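Local coordinates for RNA-binding protein RO60 (Deinococcus radiodurans, PDB 2NVO), which binds several small RNAs that accumulate during recovery from ultraviolet irradiation and contributes to the bacterium's resistance to that radiation, at residues S39-L44 and L84-D89. Residues are numbered along the deposited sequence; the frame is centred on the assembly and turned at random.
Sequences SDESRL and LRVTLD
Val86 enters the side of the first turn of helix 40-50 between Glu41 and Leu44, with its branches dividing the work. CG1 lies 3.5 Å from Leu44 CD2 and also faces the carbonyl of Glu41, 3.8 Å from Glu41 O, while CG2 meets the methylene CG of Glu41 at 4.1 Å. With CG anti to the backbone N (chi1 178°), Leu44 reaches out to the neighbouring helix and lays CD2 obliquely against CB and CG1 of the valine. Glu41, by contrast, crosses Val86 at about a right angle. Its chain bends at chi2 (89°), and OE1 ends 4.3 Å from Arg85 NH1, beyond salt-bridge distance. Glu41 O accepts a hydrogen bond from Thr45 OG1 within its own helix, and Thr87 OG1, at the margin of the contact, is bonded to Ala83 O. The axes of the short helical segments 40-44 and 84-89 approach to 9.9 Å, with their N-to-C directions 47° apart, joining the first modelled helix to helix 80-93 of the helical TROVE domain; Leu75 of helix 70-78 also touches Leu44. No hydrogen bond spans the two segments, so cohesion here rests on apolar packing of Val86 against Leu44 and the methylene part of Glu41, with the Glu41-Arg85 pair probably adding only a weak electrostatic attraction.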
loop_
_atom_site.group_PDB
_atom_site.type_symbol
_atom_site.label_atom_id
_atom_site.label_comp_id
_atom_site.label_asym_id
_atom_site.label_seq_id
_atom_site.Cartn_x
_atom_site.Cartn_y
_atom_site.Cartn_z
ATOM N N SER A 39 -10.461 6.827 -23.890
ATOM C CA SER A 39 -11.748 6.744 -23.204
ATOM C C SER A 39 -11.701 7.419 -21.837
ATOM O O SER A 39 -10.786 7.166 -21.054
ATOM C CB SER A 39 -12.167 5.287 -23.032
ATOM O OG SER A 39 -13.339 5.195 -22.236
ATOM N N ASP A 40 -12.692 8.266 -21.554
ATOM C CA ASP A 40 -12.756 8.981 -20.279
ATOM C C ASP A 40 -12.737 8.007 -19.108
ATOM O O ASP A 40 -12.016 8.216 -18.132
ATOM C CB ASP A 40 -14.019 9.852 -20.182
ATOM C CG ASP A 40 -14.017 11.019 -21.154
ATOM O OD1 ASP A 40 -12.940 11.391 -21.670
ATOM O OD2 ASP A 40 -15.111 11.575 -21.398
ATOM N N GLU A 41 -13.536 6.950 -19.209
ATOM C CA GLU A 41 -13.632 5.945 -18.158
ATOM C C GLU A 41 -12.260 5.365 -17.815
ATOM O O GLU A 41 -11.892 5.247 -16.643
ATOM C CB GLU A 41 -14.574 4.805 -18.573
ATOM C CG GLU A 41 -16.057 5.169 -18.658
ATOM C CD GLU A 41 -16.482 5.684 -20.037
ATOM O OE1 GLU A 41 -17.677 5.537 -20.377
ATOM O OE2 GLU A 41 -15.633 6.230 -20.779
ATOM N N SER A 42 -11.509 4.997 -18.845
ATOM C CA SER A 42 -10.235 4.323 -18.652
ATOM C C SER A 42 -9.167 5.282 -18.168
ATOM O O SER A 42 -8.332 4.922 -17.344
ATOM C CB SER A 42 -9.777 3.657 -19.950
ATOM O OG SER A 42 -10.632 2.580 -20.278
ATOM N N ARG A 43 -9.185 6.497 -18.703
ATOM C CA ARG A 43 -8.182 7.485 -18.349
ATOM C C ARG A 43 -8.375 7.941 -16.907
ATOM O O ARG A 43 -7.410 8.146 -16.183
ATOM C CB ARG A 43 -8.220 8.678 -19.304
ATOM C CG ARG A 43 -6.997 9.568 -19.184
ATOM C CD ARG A 43 -7.023 10.725 -20.172
ATOM N NE ARG A 43 -5.931 11.666 -19.930
ATOM C CZ ARG A 43 -5.616 12.667 -20.750
ATOM N NH1 ARG A 43 -6.309 12.851 -21.867
ATOM N NH2 ARG A 43 -4.611 13.478 -20.458
ATOM N N LEU A 44 -9.626 8.098 -16.496
ATOM C CA LEU A 44 -9.924 8.484 -15.122
ATOM C C LEU A 44 -9.603 7.347 -14.154
ATOM O O LEU A 44 -9.092 7.588 -13.064
ATOM C CB LEU A 44 -11.388 8.905 -14.969
ATOM C CG LEU A 44 -11.808 9.285 -13.545
ATOM C CD1 LEU A 44 -11.082 10.555 -13.101
ATOM C CD2 LEU A 44 -13.312 9.461 -13.430
ATOM N N LEU A 84 -18.226 10.372 -11.375
ATOM C CA LEU A 84 -18.687 9.834 -10.103
ATOM C C LEU A 84 -18.882 8.318 -10.157
ATOM O O LEU A 84 -18.552 7.611 -9.205
ATOM C CB LEU A 84 -20.006 10.494 -9.719
ATOM C CG LEU A 84 -20.267 10.883 -8.263
ATOM C CD1 LEU A 84 -21.763 10.815 -7.973
ATOM C CD2 LEU A 84 -19.500 10.012 -7.289
ATOM N N ARG A 85 -19.442 7.820 -11.257
ATOM C CA ARG A 85 -19.661 6.385 -11.392
ATOM C C ARG A 85 -18.324 5.643 -11.457
ATOM O O ARG A 85 -18.143 4.617 -10.804
ATOM C CB ARG A 85 -20.516 6.073 -12.627
ATOM C CG ARG A 85 -20.353 4.652 -13.163
ATOM C CD ARG A 85 -21.316 4.365 -14.318
ATOM N NE ARG A 85 -21.411 5.485 -15.252
ATOM C CZ ARG A 85 -20.697 5.595 -16.369
ATOM N NH1 ARG A 85 -19.829 4.647 -16.703
ATOM N NH2 ARG A 85 -20.852 6.657 -17.153
ATOM N N VAL A 86 -17.399 6.178 -12.249
ATOM C CA VAL A 86 -16.045 5.643 -12.348
ATOM C C VAL A 86 -15.387 5.609 -10.962
ATOM O O VAL A 86 -14.790 4.609 -10.562
ATOM C CB VAL A 86 -15.191 6.480 -13.336
ATOM C CG1 VAL A 86 -13.760 5.967 -13.392
ATOM C CG2 VAL A 86 -15.815 6.471 -14.726
ATOM N N THR A 87 -15.527 6.701 -10.221
ATOM C CA THR A 87 -14.923 6.813 -8.898
ATOM C C THR A 87 -15.477 5.795 -7.912
ATOM O O THR A 87 -14.721 5.190 -7.159
ATOM C CB THR A 87 -15.042 8.251 -8.338
ATOM O OG1 THR A 87 -14.283 9.125 -9.162
ATOM C CG2 THR A 87 -14.507 8.342 -6.921
ATOM N N LEU A 88 -16.789 5.582 -7.921
ATOM C CA LEU A 88 -17.363 4.589 -7.021
ATOM C C LEU A 88 -16.942 3.167 -7.399
ATOM O O LEU A 88 -16.646 2.351 -6.525
ATOM C CB LEU A 88 -18.888 4.721 -6.950
ATOM C CG LEU A 88 -19.400 5.716 -5.898
ATOM C CD1 LEU A 88 -18.685 7.049 -6.018
ATOM C CD2 LEU A 88 -20.906 5.903 -6.030
ATOM N N ASP A 89 -16.908 2.886 -8.701
ATOM C CA ASP A 89 -16.434 1.602 -9.215
ATOM C C ASP A 89 -15.022 1.281 -8.716
ATOM O O ASP A 89 -14.724 0.149 -8.334
ATOM C CB ASP A 89 -16.442 1.591 -10.750
ATOM C CG ASP A 89 -17.847 1.417 -11.343
ATOM O OD1 ASP A 89 -17.965 1.409 -12.588
ATOM O OD2 ASP A 89 -18.826 1.298 -10.575
#